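Uncharacterized protein (Bacillus thuringiensis serovar kurstaki, PDB 4XE7) probably assembles into actin-like filaments that drive plasmid segregation in a nucleotide-dependent manner, and is seen here in its nucleotide-free form. Local coordinates at residues A[40-45]-A[122-127]; A[15-20]-A[116-121]; A[72-77]-A[178-183]. One frame throughout, in Å; residues are numbered along the deposited sequence.

Overall arrangement
All three contacts reach the same mixed sheet, and they differ in depth and chemistry. Interaction 1 is buried: strand 33-45 meets the first turn of helix 123-140, mainly through methyl groups and one water. Interaction 2 lies at the surface, where a lysine crosses to the end of strand 13-17; one weak bond and carbon contacts carry it. Interaction 3 is partly buried and covers the most area. It is a strand-to-strand contact with three straight backbone bonds. Interactions 1 and 2 touch directly, as Thr40 N lies 2.8 Å from Ile20 O. Helix 123-140 borders all three: its start takes part in interaction 1, His126 touches interaction 2, and later residues cover Leu73, Val75 and Phe179.

Interaction 1. Residues A[40-45]-A[122-127]; sequences TVIAEA and NKKLHL
Apolar packing centres on Ile42 and Leu125. The CD1 methyl of Ile42 reaches Leu125 CD2 at 4.1 Å. The same methyl crosses the alkyl chain of Lys124, with Ile42 CD1 3.9 Å from Lys124 CG. With CG1 between the backbone N and the carbonyl carbon (chi1 71°) and the chain extended beyond it, CD1 of Ile42 ends at the helix. Trp91 of strand 90-93 touches both Ile42 and Lys124. Lys124 NZ is hydrogen-bonded to Gln104 OE1.

A second group of contacts gathers round Thr40. Its CG2 lies 3.4 Å from Leu125 O. Thr40 CG2 is also 3.7 Å from His126 ND1, at a slant to the ring. Leu125 O is buried here with no hydrogen-bond partner in the model.

The polar link runs through one water. It lies in the plane of the His126 ring, at the edge, 2.6 Å from ND1. Its bond to Thr40 OG1 is weak, at 3.3 Å. Thr40 thus offers its methyl to the helix and its hydroxyl to the water. This is helix-on-sheet packing, as in the ribonuclease-H-like core of actin-fold proteins.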
loop_
_atom_site.group_PDB
_atom_site.type_symbol
_atom_site.label_atom_id
_atom_site.label_comp_id
_atom_site.label_asym_id
_atom_site.label_seq_id
_atom_site.Cartn_x
_atom_site.Cartn_y
_atom_site.Cartn_z
ATOM N N THR A 40 -4.385 -10.675 1.220
ATOM C CA THR A 40 -5.641 -11.211 1.708
ATOM C C THR A 40 -5.787 -12.666 1.260
ATOM O O THR A 40 -6.557 -13.011 0.352
ATOM C CB THR A 40 -6.795 -10.339 1.231
ATOM O OG1 THR A 40 -6.479 -8.979 1.559
ATOM C CG2 THR A 40 -8.110 -10.745 1.903
ATOM N N VAL A 41 -5.003 -13.511 1.919
ATOM C CA VAL A 41 -4.925 -14.917 1.606
ATOM C C VAL A 41 -4.810 -15.679 2.905
ATOM O O VAL A 41 -3.915 -15.403 3.709
ATOM C CB VAL A 41 -3.710 -15.252 0.735
ATOM C CG1 VAL A 41 -3.698 -16.735 0.431
ATOM C CG2 VAL A 41 -3.713 -14.443 -0.551
ATOM N N ILE A 42 -5.714 -16.624 3.128
ATOM C CA ILE A 42 -5.616 -17.472 4.313
ATOM C C ILE A 42 -5.689 -18.955 3.935
ATOM O O ILE A 42 -6.137 -19.309 2.846
ATOM C CB ILE A 42 -6.717 -17.116 5.343
ATOM C CG1 ILE A 42 -8.091 -17.552 4.843
ATOM C CG2 ILE A 42 -6.678 -15.598 5.671
ATOM C CD1 ILE A 42 -9.221 -17.256 5.822
ATOM N N ALA A 43 -5.220 -19.811 4.836
ATOM C CA ALA A 43 -5.239 -21.263 4.631
ATOM C C ALA A 43 -5.297 -21.960 5.988
ATOM O O ALA A 43 -4.574 -21.571 6.907
ATOM C CB ALA A 43 -4.004 -21.723 3.825
ATOM N N GLU A 44 -6.157 -22.973 6.121
ATOM C CA GLU A 44 -6.276 -23.718 7.374
ATOM C C GLU A 44 -4.924 -24.337 7.765
ATOM O O GLU A 44 -4.193 -24.844 6.913
ATOM C CB GLU A 44 -7.366 -24.804 7.269
ATOM C CG GLU A 44 -8.815 -24.262 7.143
ATOM C CD GLU A 44 -9.890 -25.341 7.340
ATOM O OE1 GLU A 44 -9.553 -26.473 7.752
ATOM O OE2 GLU A 44 -11.084 -25.047 7.116
ATOM N N ALA A 45 -4.595 -24.279 9.053
ATOM C CA ALA A 45 -3.268 -24.672 9.535
ATOM C C ALA A 45 -3.354 -25.630 10.711
ATOM O O ALA A 45 -4.365 -25.645 11.418
ATOM C CB ALA A 45 -2.460 -23.422 9.932
ATOM N N ASN A 122 -17.803 -14.487 3.625
ATOM C CA ASN A 122 -16.566 -13.800 3.255
ATOM C C ASN A 122 -15.759 -13.229 4.421
ATOM O O ASN A 122 -14.553 -12.987 4.282
ATOM C CB ASN A 122 -16.868 -12.652 2.281
ATOM C CG ASN A 122 -17.302 -13.137 0.911
ATOM O OD1 ASN A 122 -16.947 -14.238 0.487
ATOM N ND2 ASN A 122 -18.050 -12.306 0.202
ATOM N N LYS A 123 -16.425 -12.989 5.552
ATOM C CA LYS A 123 -15.841 -12.147 6.595
ATOM C C LYS A 123 -14.514 -12.683 7.126
ATOM O O LYS A 123 -13.613 -11.892 7.395
ATOM C CB LYS A 123 -16.821 -11.950 7.753
ATOM C CG LYS A 123 -17.150 -13.226 8.514
ATOM C CD LYS A 123 -18.134 -12.970 9.640
ATOM C CE LYS A 123 -18.361 -14.236 10.461
ATOM N NZ LYS A 123 -19.119 -13.956 11.705
ATOM N N LYS A 124 -14.374 -14.006 7.267
ATOM C CA LYS A 124 -13.135 -14.526 7.818
ATOM C C LYS A 124 -11.942 -14.236 6.890
ATOM O O LYS A 124 -10.832 -14.022 7.377
ATOM C CB LYS A 124 -13.245 -16.021 8.127
ATOM C CG LYS A 124 -12.963 -16.982 6.987
ATOM C CD LYS A 124 -13.111 -18.435 7.486
ATOM C CE LYS A 124 -12.903 -19.434 6.360
ATOM N NZ LYS A 124 -13.876 -19.261 5.245
ATOM N N LEU A 125 -12.167 -14.182 5.576
ATOM C CA LEU A 125 -11.095 -13.818 4.636
ATOM C C LEU A 125 -10.453 -12.471 4.980
ATOM O O LEU A 125 -9.258 -12.268 4.757
ATOM C CB LEU A 125 -11.614 -13.736 3.195
ATOM C CG LEU A 125 -12.254 -14.956 2.540
ATOM C CD1 LEU A 125 -12.781 -14.597 1.145
ATOM C CD2 LEU A 125 -11.251 -16.108 2.472
ATOM N N HIS A 126 -11.261 -11.547 5.490
ATOM C CA HIS A 126 -10.808 -10.180 5.707
ATOM C C HIS A 126 -10.513 -9.895 7.169
ATOM O O HIS A 126 -9.632 -9.100 7.466
ATOM C CB HIS A 126 -11.848 -9.197 5.143
ATOM C CG HIS A 126 -12.038 -9.344 3.664
ATOM N ND1 HIS A 126 -11.151 -8.817 2.748
ATOM C CD2 HIS A 126 -12.966 -10.015 2.945
ATOM C CE1 HIS A 126 -11.543 -9.137 1.528
ATOM N NE2 HIS A 126 -12.637 -9.867 1.617
ATOM N N LEU A 127 -11.225 -10.555 8.084
ATOM C CA LEU A 127 -10.955 -10.347 9.509
ATOM C C LEU A 127 -9.619 -10.940 9.950
ATOM O O LEU A 127 -8.868 -10.318 10.725
ATOM C CB LEU A 127 -12.070 -10.938 10.366
ATOM C CG LEU A 127 -13.407 -10.201 10.280
ATOM C CD1 LEU A 127 -14.489 -10.987 11.011
ATOM C CD2 LEU A 127 -13.285 -8.787 10.830
HETATM O O HOH W 1 -8.951 -7.625 3.320
#

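Interaction 2. Residues A[15-20]-A[116-121]; sequences FDTGNI and DKFSQK
The Phe118 ring meets Thr17 at its far end, where CZ lies 4.0 Å from Thr17 CG2. The methyl comes in at a slant. One face of the ring carries CB of the preceding residue, Lys117, 3.8 Å above the plane and offset toward the rim. The second flat group is the Asn19 amide. Lys117 NZ stands well out of its plane. The nitrogen gives a weak hydrogen bond to Asn19 OD1, 2.9 Å long. Lys117 NZ is also 3.1 Å from Asn19 ND2, but both are donors and do not bond.

The Lys117 side chain does most of the touching. It runs past Thr17 in the opposite direction, with CD 3.7 Å from Thr17 CG2. Its CE lies close to Thr17 O, at 3.1 Å, as a carbon-to-oxygen contact. The chain is extended up to CE and bends at the last torsion (chi4 56°). That bend turns NZ over to Asn19.

Residues 16-19 read Asp-Thr-Gly-Asn. This fits the first phosphate-binding loop of actin-like ATPases. The lysine is therefore probably close to the nucleotide site, which holds no nucleotide in this apo form.

Lys117 and Phe118 are the middle residues of a type I turn from Asp116 to Ser119. Asp116 forms a salt bridge with Arg162, and Ser119 OG bonds to the backbone N of Asn122. The turn lies just before helix 123-140, whose His126 touches both Thr17 and Lys117. On the other side of the contact, strand 13-17 lies beside strand 21-27, and the backbone of Phe15 bonds to Ser151 of strand 145-154. The Phe15 side chain packs on Leu130 and Met134 of helix 123-140.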
loop_
_atom_site.group_PDB
_atom_site.type_symbol
_atom_site.label_atom_id
_atom_site.label_comp_id
_atom_site.label_asym_id
_atom_site.label_seq_id
_atom_site.Cartn_x
_atom_site.Cartn_y
_atom_site.Cartn_z
ATOM N N PHE A 15 -6.672 1.372 9.344
ATOM C CA PHE A 15 -6.831 0.020 8.833
ATOM C C PHE A 15 -7.585 0.034 7.521
ATOM O O PHE A 15 -8.774 0.359 7.458
ATOM C CB PHE A 15 -7.527 -0.856 9.876
ATOM C CG PHE A 15 -6.870 -0.788 11.221
ATOM C CD1 PHE A 15 -7.319 0.115 12.180
ATOM C CD2 PHE A 15 -5.768 -1.579 11.508
ATOM C CE1 PHE A 15 -6.699 0.206 13.413
ATOM C CE2 PHE A 15 -5.133 -1.493 12.748
ATOM C CZ PHE A 15 -5.602 -0.597 13.699
ATOM N N ASP A 16 -6.849 -0.311 6.473
ATOM C CA ASP A 16 -7.343 -0.284 5.116
ATOM C C ASP A 16 -7.555 -1.712 4.621
ATOM O O ASP A 16 -6.615 -2.421 4.271
ATOM C CB ASP A 16 -6.364 0.486 4.230
ATOM C CG ASP A 16 -6.689 0.379 2.755
ATOM O OD1 ASP A 16 -7.868 0.136 2.409
ATOM O OD2 ASP A 16 -5.752 0.548 1.942
ATOM N N THR A 17 -8.815 -2.121 4.608
ATOM C CA THR A 17 -9.214 -3.448 4.171
ATOM C C THR A 17 -9.522 -3.474 2.673
ATOM O O THR A 17 -10.623 -3.110 2.259
ATOM C CB THR A 17 -10.459 -3.923 4.955
ATOM O OG1 THR A 17 -10.166 -3.925 6.357
ATOM C CG2 THR A 17 -10.888 -5.312 4.526
ATOM N N GLY A 18 -8.547 -3.887 1.866
ATOM C CA GLY A 18 -8.764 -4.112 0.443
ATOM C C GLY A 18 -9.017 -5.577 0.093
ATOM O O GLY A 18 -8.846 -6.472 0.924
ATOM N N ASN A 19 -9.414 -5.834 -1.150
ATOM C CA ASN A 19 -9.667 -7.203 -1.599
ATOM C C ASN A 19 -8.400 -7.997 -1.866
ATOM O O ASN A 19 -8.402 -9.223 -1.828
ATOM C CB ASN A 19 -10.519 -7.191 -2.865
ATOM C CG ASN A 19 -11.946 -6.796 -2.595
ATOM O OD1 ASN A 19 -12.637 -7.430 -1.797
ATOM N ND2 ASN A 19 -12.396 -5.734 -3.250
ATOM N N ILE A 20 -7.317 -7.297 -2.166
ATOM C CA ILE A 20 -6.062 -7.961 -2.477
ATOM C C ILE A 20 -5.171 -7.970 -1.247
ATOM O O ILE A 20 -4.456 -8.929 -0.995
ATOM C CB ILE A 20 -5.316 -7.266 -3.645
ATOM C CG1 ILE A 20 -6.215 -7.163 -4.872
ATOM C CG2 ILE A 20 -4.025 -8.017 -3.995
ATOM C CD1 ILE A 20 -6.681 -8.503 -5.383
ATOM N N ASP A 116 -19.281 -8.868 -1.279
ATOM C CA ASP A 116 -19.400 -8.207 0.015
ATOM C C ASP A 116 -18.345 -8.729 0.991
ATOM O O ASP A 116 -18.348 -9.909 1.325
ATOM C CB ASP A 116 -20.801 -8.430 0.583
ATOM C CG ASP A 116 -21.071 -7.596 1.814
ATOM O OD1 ASP A 116 -20.439 -6.528 1.955
ATOM O OD2 ASP A 116 -21.915 -8.007 2.639
ATOM N N LYS A 117 -17.455 -7.853 1.449
ATOM C CA LYS A 117 -16.320 -8.265 2.286
ATOM C C LYS A 117 -16.738 -8.942 3.589
ATOM O O LYS A 117 -16.123 -9.915 4.021
ATOM C CB LYS A 117 -15.441 -7.065 2.626
ATOM C CG LYS A 117 -14.484 -6.665 1.536
ATOM C CD LYS A 117 -13.623 -5.512 1.999
ATOM C CE LYS A 117 -12.557 -5.188 0.976
ATOM N NZ LYS A 117 -13.151 -4.913 -0.353
ATOM N N PHE A 118 -17.788 -8.435 4.221
ATOM C CA PHE A 118 -18.075 -8.884 5.577
ATOM C C PHE A 118 -19.387 -9.667 5.729
ATOM O O PHE A 118 -19.961 -9.732 6.822
ATOM C CB PHE A 118 -18.031 -7.678 6.512
ATOM C CG PHE A 118 -16.666 -7.045 6.595
ATOM C CD1 PHE A 118 -16.424 -5.796 6.044
ATOM C CD2 PHE A 118 -15.615 -7.726 7.188
ATOM C CE1 PHE A 118 -15.165 -5.227 6.110
ATOM C CE2 PHE A 118 -14.350 -7.163 7.256
ATOM C CZ PHE A 118 -14.123 -5.915 6.714
ATOM N N SER A 119 -19.821 -10.299 4.639
ATOM C CA SER A 119 -20.895 -11.293 4.698
ATOM C C SER A 119 -20.418 -12.488 5.513
ATOM O O SER A 119 -19.220 -12.623 5.765
ATOM C CB SER A 119 -21.305 -11.741 3.297
ATOM O OG SER A 119 -20.282 -12.522 2.701
ATOM N N GLN A 120 -21.336 -13.359 5.921
ATOM C CA GLN A 120 -20.955 -14.495 6.749
ATOM C C GLN A 120 -20.013 -15.459 6.018
ATOM O O GLN A 120 -19.161 -16.095 6.647
ATOM C CB GLN A 120 -22.196 -15.234 7.248
ATOM C CG GLN A 120 -22.982 -14.431 8.275
ATOM C CD GLN A 120 -23.148 -15.163 9.595
ATOM O OE1 GLN A 120 -22.533 -14.798 10.602
ATOM N NE2 GLN A 120 -23.994 -16.190 9.603
ATOM N N LYS A 121 -20.138 -15.546 4.695
ATOM C CA LYS A 121 -19.267 -16.436 3.926
ATOM C C LYS A 121 -17.880 -15.819 3.677
ATOM O O LYS A 121 -16.897 -16.543 3.552
ATOM C CB LYS A 121 -19.928 -16.817 2.592
ATOM C CG LYS A 121 -19.791 -15.771 1.491
ATOM C CD LYS A 121 -19.635 -16.399 0.102
ATOM C CE LYS A 121 -19.591 -15.327 -0.991
ATOM N NZ LYS A 121 -20.621 -14.255 -0.816
#

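Interaction 3. Residues A[72-77]-A[178-183]; sequences LLHVRI and EFLDGT
Leu72 lays its two methyls on the Asp181 side chain, with CD2 3.7 Å from Asp181 CB. Its backbone N gives a hydrogen bond to a water that also reaches Thr183 OG1 weakly.

Leu73 comes to the edge of the Phe179 ring, near its plane. Leu73 CD2 is 4.1 Å from CE2 of Phe179.

His74 O takes Leu180 N at 2.8 Å, nearly in line with the carbonyl bond. The CG of His74 is anti to the backbone N (chi1 174°), which brings the ring under Leu180. Leu180 CB then sits over the ring centre, 3.9 Å from the centroid, as a CH-pi contact. A second water joins His74 ND1 to Asp181 OD2. His74 NE2 is bonded to Pro46 O, and Asp181 forms a salt bridge with Lys53. Asp181 OD1 turns back to Gly182 N, which meets it from above the carboxylate plane. Asp181 N is buried without a hydrogen-bond partner.

From here the segments run as neighbouring antiparallel strands of the large sheet in the actin-like fold. Val75 and Phe179 are a non-hydrogen-bonded pair. Their side chains share one face, where Val75 touches Thr132 and Phe179 touches Ala135 of helix 123-140. Val75 CG1 lies 3.8 Å from Phe179 CD2. Val75 CA makes a C-H to oxygen contact with Glu178 O at 3.2 Å.

Arg76 and Glu178 form the hydrogen-bonded pair. Arg76 N binds Glu178 O at 2.8 Å, and Glu178 N returns to Arg76 O at 2.8 Å, almost straight at 170°. The Arg76 chain bends at chi2 (74°) and leads away from Glu178; NE is hydrogen-bonded to Arg87 O.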
loop_
_atom_site.group_PDB
_atom_site.type_symbol
_atom_site.label_atom_id
_atom_site.label_comp_id
_atom_site.label_asym_id
_atom_site.label_seq_id
_atom_site.Cartn_x
_atom_site.Cartn_y
_atom_site.Cartn_z
ATOM N N LEU A 72 6.169 -15.191 7.542
ATOM C CA LEU A 72 5.680 -16.436 8.101
ATOM C C LEU A 72 4.630 -16.163 9.166
ATOM O O LEU A 72 4.957 -15.977 10.338
ATOM C CB LEU A 72 6.844 -17.245 8.674
ATOM C CG LEU A 72 6.714 -18.764 8.700
ATOM C CD1 LEU A 72 8.042 -19.371 9.153
ATOM C CD2 LEU A 72 5.585 -19.220 9.608
ATOM N N LEU A 73 3.367 -16.150 8.755
ATOM C CA LEU A 73 2.280 -15.911 9.692
ATOM C C LEU A 73 1.447 -17.166 9.877
ATOM O O LEU A 73 0.704 -17.582 8.982
ATOM C CB LEU A 73 1.392 -14.746 9.224
ATOM C CG LEU A 73 2.113 -13.402 9.168
ATOM C CD1 LEU A 73 1.272 -12.374 8.456
ATOM C CD2 LEU A 73 2.495 -12.919 10.574
ATOM N N HIS A 74 1.588 -17.760 11.054
ATOM C CA HIS A 74 0.869 -18.969 11.415
ATOM C C HIS A 74 0.255 -18.695 12.772
ATOM O O HIS A 74 0.946 -18.733 13.784
ATOM C CB HIS A 74 1.809 -20.178 11.439
ATOM C CG HIS A 74 1.172 -21.439 11.933
ATOM N ND1 HIS A 74 1.912 -22.531 12.340
ATOM C CD2 HIS A 74 -0.127 -21.786 12.088
ATOM C CE1 HIS A 74 1.094 -23.495 12.723
ATOM N NE2 HIS A 74 -0.148 -23.069 12.584
ATOM N N VAL A 75 -1.033 -18.371 12.788
ATOM C CA VAL A 75 -1.634 -17.821 14.001
ATOM C C VAL A 75 -2.887 -18.538 14.458
ATOM O O VAL A 75 -3.581 -19.190 13.671
ATOM C CB VAL A 75 -1.967 -16.327 13.813
ATOM C CG1 VAL A 75 -0.695 -15.550 13.540
ATOM C CG2 VAL A 75 -2.961 -16.143 12.662
ATOM N N ARG A 76 -3.155 -18.426 15.755
ATOM C CA ARG A 76 -4.440 -18.802 16.313
ATOM C C ARG A 76 -5.183 -17.536 16.731
ATOM O O ARG A 76 -4.689 -16.765 17.558
ATOM C CB ARG A 76 -4.263 -19.738 17.509
ATOM C CG ARG A 76 -5.547 -20.078 18.201
ATOM C CD ARG A 76 -6.361 -21.050 17.369
ATOM N NE ARG A 76 -7.645 -21.337 17.998
ATOM C CZ ARG A 76 -7.821 -22.237 18.961
ATOM N NH1 ARG A 76 -6.797 -22.945 19.412
ATOM N NH2 ARG A 76 -9.021 -22.425 19.473
ATOM N N ILE A 77 -6.360 -17.317 16.158
ATOM C CA ILE A 77 -7.136 -16.116 16.460
ATOM C C ILE A 77 -8.460 -16.453 17.137
ATOM O O ILE A 77 -9.337 -17.096 16.548
ATOM C CB ILE A 77 -7.408 -15.298 15.199
ATOM C CG1 ILE A 77 -6.078 -14.823 14.616
ATOM C CG2 ILE A 77 -8.345 -14.112 15.509
ATOM C CD1 ILE A 77 -6.195 -14.075 13.294
ATOM N N GLU A 178 -2.491 -15.478 18.679
ATOM C CA GLU A 178 -1.315 -16.185 19.162
ATOM C C GLU A 178 -0.448 -16.619 17.994
ATOM O O GLU A 178 -0.917 -17.299 17.084
ATOM C CB GLU A 178 -1.710 -17.398 20.005
ATOM C CG GLU A 178 -0.505 -18.164 20.518
ATOM C CD GLU A 178 -0.874 -19.433 21.254
ATOM O OE1 GLU A 178 -2.081 -19.679 21.478
ATOM O OE2 GLU A 178 0.055 -20.192 21.594
ATOM N N PHE A 179 0.809 -16.198 18.010
ATOM C CA PHE A 179 1.742 -16.578 16.963
ATOM C C PHE A 179 2.304 -17.981 17.262
ATOM O O PHE A 179 2.829 -18.230 18.347
ATOM C CB PHE A 179 2.882 -15.555 16.842
ATOM C CG PHE A 179 2.442 -14.172 16.388
ATOM C CD1 PHE A 179 2.172 -13.172 17.316
ATOM C CD2 PHE A 179 2.330 -13.870 15.036
ATOM C CE1 PHE A 179 1.788 -11.892 16.902
ATOM C CE2 PHE A 179 1.952 -12.593 14.613
ATOM C CZ PHE A 179 1.683 -11.600 15.550
ATOM N N LEU A 180 2.177 -18.890 16.302
ATOM C CA LEU A 180 2.578 -20.280 16.495
ATOM C C LEU A 180 3.921 -20.571 15.811
ATOM O O LEU A 180 4.506 -21.643 15.983
ATOM C CB LEU A 180 1.488 -21.213 15.962
ATOM C CG LEU A 180 0.147 -21.088 16.689
ATOM C CD1 LEU A 180 -0.925 -21.899 15.996
ATOM C CD2 LEU A 180 0.295 -21.531 18.129
ATOM N N ASP A 181 4.399 -19.600 15.039
ATOM C CA ASP A 181 5.651 -19.735 14.301
ATOM C C ASP A 181 6.186 -18.352 13.926
ATOM O O ASP A 181 5.568 -17.332 14.245
ATOM C CB ASP A 181 5.444 -20.586 13.042
ATOM C CG ASP A 181 6.726 -21.279 12.581
ATOM O OD1 ASP A 181 7.815 -20.906 13.070
ATOM O OD2 ASP A 181 6.648 -22.200 11.737
ATOM N N GLY A 182 7.335 -18.321 13.257
ATOM C CA GLY A 182 7.917 -17.079 12.780
ATOM C C GLY A 182 8.533 -16.242 13.887
ATOM O O GLY A 182 8.778 -16.722 14.998
ATOM N N THR A 183 8.748 -14.972 13.574
ATOM C CA THR A 183 9.415 -14.025 14.463
ATOM C C THR A 183 8.844 -13.910 15.876
ATOM O O THR A 183 9.599 -13.818 16.839
ATOM C CB THR A 183 9.390 -12.622 13.843
ATOM O OG1 THR A 183 9.673 -12.724 12.439
ATOM C CG2 THR A 183 10.409 -11.705 14.539
HETATM O O HOH W 2 8.199 -14.043 9.600
HETATM O O HOH W 3 4.240 -23.282 10.919
#